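Local coordinates for protein cytidine deaminase (PDB 3R2N) that probably catalyses the zinc-dependent hydrolytic deamination of cytidine and deoxycytidine to uridine and deoxyuridine in pyrimidine salvage, working as a homotetramer, at residues V33-F38 with C63-A68; S89-P92 with C96-L99; P106-M111 with Q117-L122. All blocks are in the same frame, centred on the assembly; numbering follows the deposited sequence.

Contact 1. Residues V33-F38 with C63-A68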
loop_
_atom_site.group_PDB
_atom_site.type_symbol
_atom_site.label_atom_id
_atom_site.label_comp_id
_atom_site.label_asym_id
_atom_site.label_seq_id
_atom_site.Cartn_x
_atom_site.Cartn_y
_atom_site.Cartn_z
ATOM N N VAL D 33 5.262 15.386 -7.926
ATOM C CA VAL D 33 3.909 15.396 -8.491
ATOM C C VAL D 33 2.965 16.264 -7.645
ATOM O O VAL D 33 2.974 16.210 -6.396
ATOM C CB VAL D 33 3.323 13.957 -8.588
ATOM C CG1 VAL D 33 1.923 13.953 -9.117
ATOM C CG2 VAL D 33 4.239 13.020 -9.392
ATOM N N GLY D 34 2.137 17.034 -8.324
ATOM C CA GLY D 34 1.091 17.793 -7.679
ATOM C C GLY D 34 -0.236 17.414 -8.295
ATOM O O GLY D 34 -0.282 16.964 -9.446
ATOM N N VAL D 35 -1.312 17.537 -7.511
ATOM C CA VAL D 35 -2.651 17.252 -8.024
ATOM C C VAL D 35 -3.609 18.271 -7.467
ATOM O O VAL D 35 -3.406 18.800 -6.381
ATOM C CB VAL D 35 -3.141 15.791 -7.699
ATOM C CG1 VAL D 35 -3.392 15.577 -6.174
ATOM C CG2 VAL D 35 -4.383 15.459 -8.487
ATOM N N ALA D 36 -4.669 18.537 -8.205
ATOM C CA ALA D 36 -5.645 19.491 -7.773
ATOM C C ALA D 36 -6.990 19.010 -8.298
ATOM O O ALA D 36 -7.078 18.455 -9.408
ATOM C CB ALA D 36 -5.306 20.926 -8.313
ATOM N N GLY D 37 -8.028 19.276 -7.502
ATOM C CA GLY D 37 -9.358 18.755 -7.735
ATOM C C GLY D 37 -10.409 19.792 -7.398
ATOM O O GLY D 37 -10.207 20.607 -6.508
ATOM N N PHE D 38 -11.513 19.780 -8.144
ATOM C CA PHE D 38 -12.739 20.458 -7.716
ATOM C C PHE D 38 -13.674 19.472 -7.048
ATOM O O PHE D 38 -13.879 18.362 -7.539
ATOM C CB PHE D 38 -13.433 21.097 -8.896
ATOM C CG PHE D 38 -12.799 22.372 -9.350
ATOM C CD1 PHE D 38 -12.552 23.402 -8.444
ATOM C CD2 PHE D 38 -12.476 22.566 -10.692
ATOM C CE1 PHE D 38 -11.979 24.624 -8.862
ATOM C CE2 PHE D 38 -11.908 23.782 -11.121
ATOM C CZ PHE D 38 -11.646 24.805 -10.186
ATOM N N CYS D 63 -3.655 10.221 -3.448
ATOM C CA CYS D 63 -3.833 9.827 -2.012
ATOM C C CYS D 63 -3.893 11.070 -1.095
ATOM O O CYS D 63 -4.790 11.176 -0.239
ATOM C CB CYS D 63 -2.689 8.937 -1.522
ATOM S SG CYS D 63 -2.519 7.321 -2.354
ATOM N N SER D 64 -2.946 12.010 -1.291
ATOM C CA SER D 64 -2.858 13.124 -0.378
ATOM C C SER D 64 -4.111 13.951 -0.512
ATOM O O SER D 64 -4.697 14.365 0.493
ATOM C CB SER D 64 -1.609 13.966 -0.591
ATOM O OG SER D 64 -0.467 13.260 -0.189
ATOM N N MET D 65 -4.555 14.088 -1.752
ATOM C CA MET D 65 -5.739 14.862 -2.090
ATOM C C MET D 65 -7.007 14.258 -1.530
ATOM O O MET D 65 -7.856 14.972 -1.012
ATOM C CB MET D 65 -5.859 15.029 -3.613
ATOM C CG MET D 65 -7.130 15.756 -4.002
ATOM S SD MET D 65 -7.359 15.849 -5.783
ATOM C CE MET D 65 -7.562 14.112 -6.181
ATOM N N ILE D 66 -7.124 12.942 -1.643
ATOM C CA ILE D 66 -8.201 12.204 -0.984
ATOM C C ILE D 66 -8.251 12.502 0.523
ATOM O O ILE D 66 -9.303 12.853 1.049
ATOM C CB ILE D 66 -8.181 10.692 -1.353
ATOM C CG1 ILE D 66 -8.577 10.496 -2.838
ATOM C CG2 ILE D 66 -9.094 9.869 -0.452
ATOM C CD1 ILE D 66 -9.937 11.095 -3.227
ATOM N N SER D 67 -7.118 12.429 1.209
ATOM C CA SER D 67 -7.061 12.837 2.637
ATOM C C SER D 67 -7.522 14.274 2.882
ATOM O O SER D 67 -8.096 14.569 3.936
ATOM C CB SER D 67 -5.648 12.689 3.183
ATOM O OG SER D 67 -5.272 11.337 3.078
ATOM N N ALA D 68 -7.238 15.168 1.926
ATOM C CA ALA D 68 -7.659 16.547 2.061
ATOM C C ALA D 68 -9.187 16.642 1.873
ATOM O O ALA D 68 -9.866 17.389 2.578
ATOM C CB ALA D 68 -6.881 17.460 1.073
#
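Helix 61-71 lies on one face of the central mixed sheet of the cytidine deaminase fold, and Met65 is the side chain it lowers onto strand 34-39, against Val35 and Gly37. The closest approach is Val35 CG1 to Met65 CB, 3.6 Å. The sulfur of Met65 runs further along the strand and settles over the backbone: SD lies 3.9 Å from Gly37 N and 4.1 Å from Ala36 C. The lack of a side chain at Gly37 leaves room for it, since a CB there would point at the helix and collide with SD. Met65 reaches this far because CG is anti to its backbone N (chi1 176°) and the chain stays extended until it bends at chi3, which brings CE to 4.2 Å from Val35 CG2. The two side chains cross at about a right angle, and both methyls of Val35 meet the methionine. The axes of the short segments 34-38 and 63-68 approach to 8.7 Å and cross at -38°, an alpha/beta layer with no hydrogen bond between its halves. Val80 of the adjacent strand 77-83 and Leu100 of helix 94-104 also pack on Met65, while helix 10-21 covers Ala36 on the other face of the sheet.

Contact 2. Residues S89-P92 with C96-L99. With ZN (zinc ion), chain K.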
loop_
_atom_site.group_PDB
_atom_site.type_symbol
_atom_site.label_atom_id
_atom_site.label_comp_id
_atom_site.label_asym_id
_atom_site.label_seq_id
_atom_site.Cartn_x
_atom_site.Cartn_y
_atom_site.Cartn_z
ATOM N N SER D 89 0.374 17.033 -17.993
ATOM C CA SER D 89 -0.654 16.149 -17.504
ATOM C C SER D 89 -0.096 14.766 -17.165
ATOM O O SER D 89 0.733 14.241 -17.898
ATOM C CB SER D 89 -1.718 15.993 -18.567
ATOM O OG SER D 89 -2.784 15.276 -18.003
ATOM N N LEU D 90 -0.557 14.167 -16.077
ATOM C CA LEU D 90 -0.017 12.885 -15.661
ATOM C C LEU D 90 -1.135 11.876 -15.385
ATOM O O LEU D 90 -2.119 12.205 -14.754
ATOM C CB LEU D 90 0.882 13.094 -14.444
ATOM C CG LEU D 90 1.846 12.038 -13.906
ATOM C CD1 LEU D 90 2.895 11.600 -14.968
ATOM C CD2 LEU D 90 2.528 12.564 -12.653
ATOM N N MET D 91 -0.988 10.653 -15.884
ATOM C CA MET D 91 -1.993 9.595 -15.680
ATOM C C MET D 91 -1.956 8.962 -14.271
ATOM O O MET D 91 -0.896 8.584 -13.808
ATOM C CB MET D 91 -1.837 8.495 -16.728
ATOM C CG MET D 91 -2.391 8.863 -18.087
ATOM S SD MET D 91 -4.191 9.069 -18.147
ATOM C CE MET D 91 -4.764 7.570 -17.352
ATOM N N PRO D 92 -3.114 8.857 -13.591
ATOM C CA PRO D 92 -3.103 8.196 -12.268
ATOM C C PRO D 92 -2.703 6.728 -12.389
ATOM O O PRO D 92 -3.161 6.033 -13.299
ATOM C CB PRO D 92 -4.560 8.312 -11.795
ATOM C CG PRO D 92 -5.124 9.449 -12.572
ATOM C CD PRO D 92 -4.424 9.464 -13.898
ATOM N N CYS D 96 -4.532 4.609 -7.632
ATOM C CA CYS D 96 -5.118 5.930 -7.539
ATOM C C CYS D 96 -6.396 6.043 -8.323
ATOM O O CYS D 96 -7.300 6.746 -7.872
ATOM C CB CYS D 96 -4.105 7.009 -7.921
ATOM S SG CYS D 96 -2.940 7.193 -6.534
ATOM N N ARG D 97 -6.500 5.320 -9.453
ATOM C CA ARG D 97 -7.764 5.265 -10.197
ATOM C C ARG D 97 -8.823 4.603 -9.308
ATOM O O ARG D 97 -9.983 5.033 -9.283
ATOM C CB ARG D 97 -7.643 4.552 -11.548
ATOM C CG ARG D 97 -6.592 5.112 -12.480
ATOM C CD ARG D 97 -6.618 4.406 -13.837
ATOM N NE ARG D 97 -5.400 4.659 -14.603
ATOM C CZ ARG D 97 -5.235 4.432 -15.908
ATOM N NH1 ARG D 97 -6.223 3.954 -16.650
ATOM N NH2 ARG D 97 -4.049 4.675 -16.473
ATOM N N GLN D 98 -8.420 3.595 -8.539
ATOM C CA GLN D 98 -9.354 3.000 -7.591
ATOM C C GLN D 98 -9.788 4.012 -6.485
ATOM O O GLN D 98 -10.972 4.077 -6.176
ATOM C CB GLN D 98 -8.831 1.653 -7.053
ATOM C CG GLN D 98 -9.884 0.751 -6.332
ATOM C CD GLN D 98 -10.843 0.088 -7.301
ATOM O OE1 GLN D 98 -10.418 -0.598 -8.228
ATOM N NE2 GLN D 98 -12.135 0.307 -7.116
ATOM N N LEU D 99 -8.871 4.812 -5.922
ATOM C CA LEU D 99 -9.281 5.831 -4.920
ATOM C C LEU D 99 -10.259 6.824 -5.546
ATOM O O LEU D 99 -11.355 7.028 -5.015
ATOM C CB LEU D 99 -8.095 6.574 -4.279
ATOM C CG LEU D 99 -6.978 5.801 -3.564
ATOM C CD1 LEU D 99 -6.039 6.747 -2.889
ATOM C CD2 LEU D 99 -7.453 4.737 -2.555
HETATM ZN ZN ZN K . -0.992 6.654 -7.826
#
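Arg97 folds back from helix 94-104 onto the loop that leads into that helix, and Pro92 and Met91 receive it. Its CG is anti to the carbonyl carbon (chi1 -56°), and from there the chain runs extended to NE, alongside the proline. NE donates to Pro92 O at 2.9 Å through a nearly straight bond, 171° at the hydrogen. The carbonyl oxygen lies in the guanidinium plane, at its edge, although the donor is tilted 27° from the carbonyl plane. Closer to the backbone, Arg97 CG packs against Pro92 CB, 3.9 Å away.

Met91 comes in over one face of the guanidinium. Bends at chi2 and chi3 curl its chain round until the CE methyl sits above the plane, displaced toward NH2, with CE 3.1 Å from Arg97 NH2. Arg97 NH1 is spoken for beyond the two segments, by Leu122 O and by Pro124 O of the third subunit.

Cys96, one residue earlier on the helix, turns its side chain to the zinc ion instead. Its SG binds the metal at 2.4 Å, and its CB meets Pro92 CB at 4.1 Å. Pro92, Cys93 and Cys96 belong to the PCxxC zinc-binding motif of the cytidine deaminase family, with Cys60 as the third cysteine ligand. The zinc ligand thus leans on the same proline whose carbonyl orients the arginine. With NE and NH1 both donating to backbone carbonyls, the guanidinium is fixed in rotation, and its positive charge is probably stabilised by the carbonyl oxygens of the loop, of Leu122 and of a neighbouring subunit.

Contact 3. Residues P106-M111 with Q117-L122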
loop_
_atom_site.group_PDB
_atom_site.type_symbol
_atom_site.label_atom_id
_atom_site.label_comp_id
_atom_site.label_asym_id
_atom_site.label_seq_id
_atom_site.Cartn_x
_atom_site.Cartn_y
_atom_site.Cartn_z
ATOM N N PRO D 106 -17.998 7.061 -11.630
ATOM C CA PRO D 106 -17.686 6.928 -13.071
ATOM C C PRO D 106 -17.666 8.236 -13.872
ATOM O O PRO D 106 -17.079 8.293 -14.941
ATOM C CB PRO D 106 -18.799 6.009 -13.595
ATOM C CG PRO D 106 -19.944 6.221 -12.637
ATOM C CD PRO D 106 -19.296 6.442 -11.291
ATOM N N GLU D 107 -18.292 9.275 -13.358
ATOM C CA GLU D 107 -18.457 10.522 -14.106
ATOM C C GLU D 107 -17.422 11.566 -13.689
ATOM O O GLU D 107 -17.446 12.696 -14.167
ATOM C CB GLU D 107 -19.883 11.058 -13.935
ATOM N N LEU D 108 -16.511 11.183 -12.792
ATOM C CA LEU D 108 -15.386 12.047 -12.454
ATOM C C LEU D 108 -14.552 12.330 -13.717
ATOM O O LEU D 108 -14.204 11.407 -14.456
ATOM C CB LEU D 108 -14.531 11.406 -11.357
ATOM C CG LEU D 108 -13.172 12.008 -10.945
ATOM C CD1 LEU D 108 -13.212 13.492 -10.566
ATOM C CD2 LEU D 108 -12.567 11.176 -9.808
ATOM N N LYS D 109 -14.245 13.600 -13.957
ATOM C CA LYS D 109 -13.344 13.958 -15.041
ATOM C C LYS D 109 -11.868 14.037 -14.580
ATOM O O LYS D 109 -11.534 14.679 -13.566
ATOM C CB LYS D 109 -13.784 15.266 -15.717
ATOM C CG LYS D 109 -15.275 15.303 -16.108
ATOM C CD LYS D 109 -15.525 16.381 -17.168
ATOM C CE LYS D 109 -16.922 16.986 -17.124
ATOM N NZ LYS D 109 -16.954 18.202 -17.997
ATOM N N ILE D 110 -11.004 13.363 -15.340
ATOM C CA ILE D 110 -9.557 13.425 -15.156
ATOM C C ILE D 110 -8.936 14.039 -16.399
ATOM O O ILE D 110 -9.258 13.629 -17.501
ATOM C CB ILE D 110 -8.969 12.008 -15.001
ATOM C CG1 ILE D 110 -9.701 11.191 -13.920
ATOM C CG2 ILE D 110 -7.480 12.056 -14.803
ATOM C CD1 ILE D 110 -9.770 11.822 -12.559
ATOM N N MET D 111 -8.041 15.002 -16.249
ATOM C CA MET D 111 -7.245 15.438 -17.413
ATOM C C MET D 111 -6.134 14.409 -17.716
ATOM O O MET D 111 -5.514 13.871 -16.815
ATOM C CB MET D 111 -6.682 16.850 -17.198
ATOM C CG MET D 111 -5.807 17.382 -18.328
ATOM S SD MET D 111 -6.689 17.522 -19.873
ATOM C CE MET D 111 -7.440 19.145 -19.666
ATOM N N GLN D 117 -10.861 12.634 -19.728
ATOM C CA GLN D 117 -11.484 11.314 -19.778
ATOM C C GLN D 117 -12.265 11.123 -18.493
ATOM O O GLN D 117 -11.971 11.779 -17.497
ATOM C CB GLN D 117 -10.418 10.216 -19.894
ATOM C CG GLN D 117 -9.684 10.149 -21.244
ATOM C CD GLN D 117 -10.430 9.299 -22.238
ATOM O OE1 GLN D 117 -11.535 9.634 -22.669
ATOM N NE2 GLN D 117 -9.839 8.175 -22.595
ATOM N N THR D 118 -13.262 10.242 -18.499
ATOM C CA THR D 118 -13.994 9.982 -17.270
ATOM C C THR D 118 -13.409 8.741 -16.613
ATOM O O THR D 118 -12.717 7.972 -17.263
ATOM C CB THR D 118 -15.504 9.800 -17.504
ATOM O OG1 THR D 118 -15.716 8.566 -18.170
ATOM C CG2 THR D 118 -16.102 10.939 -18.355
ATOM N N MET D 119 -13.710 8.538 -15.331
ATOM C CA MET D 119 -13.305 7.323 -14.628
ATOM C C MET D 119 -13.918 6.046 -15.172
ATOM O O MET D 119 -13.333 4.968 -15.030
ATOM C CB MET D 119 -13.553 7.433 -13.125
ATOM C CG MET D 119 -12.579 8.364 -12.422
ATOM S SD MET D 119 -10.806 8.036 -12.721
ATOM C CE MET D 119 -10.803 6.285 -12.287
ATOM N N ALA D 120 -15.095 6.156 -15.784
ATOM C CA ALA D 120 -15.696 5.026 -16.496
ATOM C C ALA D 120 -14.769 4.550 -17.615
ATOM O O ALA D 120 -14.617 3.343 -17.833
ATOM C CB ALA D 120 -17.097 5.423 -17.066
ATOM N N GLN D 121 -14.172 5.513 -18.325
ATOM C CA GLN D 121 -13.199 5.216 -19.364
ATOM C C GLN D 121 -11.864 4.749 -18.793
ATOM O O GLN D 121 -11.223 3.855 -19.359
ATOM C CB GLN D 121 -12.988 6.426 -20.277
ATOM C CG GLN D 121 -14.259 6.877 -20.956
ATOM C CD GLN D 121 -14.162 8.273 -21.527
ATOM O OE1 GLN D 121 -13.929 9.243 -20.810
ATOM N NE2 GLN D 121 -14.367 8.387 -22.835
ATOM N N LEU D 122 -11.443 5.351 -17.684
ATOM C CA LEU D 122 -10.125 5.043 -17.122
ATOM C C LEU D 122 -10.087 3.796 -16.262
ATOM O O LEU D 122 -9.050 3.143 -16.188
ATOM C CB LEU D 122 -9.520 6.244 -16.384
ATOM C CG LEU D 122 -9.256 7.483 -17.258
ATOM C CD1 LEU D 122 -8.599 8.541 -16.405
ATOM C CD2 LEU D 122 -8.389 7.162 -18.479
#
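Ile110 and Gln117 form the antiparallel hydrogen-bonded pair of the hairpin made by strands 109-112 and 115-118, with Ile110 N to Gln117 O at 2.8 Å and Gln117 N to Ile110 O at 2.9 Å. Lys109 and Thr118 follow as a non-hydrogen-bonded pair. Where the second strand turns into helix 119-122, backbone bonding carries on: Met119 N donates to Leu108 O and Ala120 N to Pro106 O, both at 3.0 Å, the latter on a lone pair.

Thr118 is the N-cap of helix 119-122 and forms a capping box with Gln121. Thr118 N donates to Gln121 OE1 at 2.6 Å, and a weak bond returns from Gln121 N to Thr118 OG1.

Ile110 has two of the apolar contacts. Its CG1, anti to the carbonyl carbon (chi1 -52°), reaches Met119 SD at 3.6 Å, and its CB meets Leu122 CD1 at 3.8 Å. Separately, Leu108 and Met119 lie side by side, and Pro106 CB touches Ala120 CB at the exposed margin.

Strand 77-83 is the parallel neighbour of strand 109-112 on the side away from 115-118, its Val80 packing on Leu108 and Ile110, and helix 94-104 covers Met119 through Arg97 and Tyr101.

Contact 1 is buried, close to the centre of the chain, and held by van der Waals contact without a hydrogen bond; contact 2 is also buried but mixes a zinc thiolate, a charged hydrogen bond and proline packing; contact 3, at the edge of the sheet within this chain, is only partly buried and combines backbone hydrogen bonds with apolar packing. Contacts 1 and 2 touch where helices 61-71 and 94-104 meet, Cys63 SG lying 3.6 Å from Leu99 CD1. Contacts 2 and 3 join through Met91 CE and Leu122 CD2, 3.8 Å apart. Contacts 1 and 3 share the sheet without touching. Toward the tetramer, contact 1 meets the second subunit, contact 3 the third, and contact 2 both.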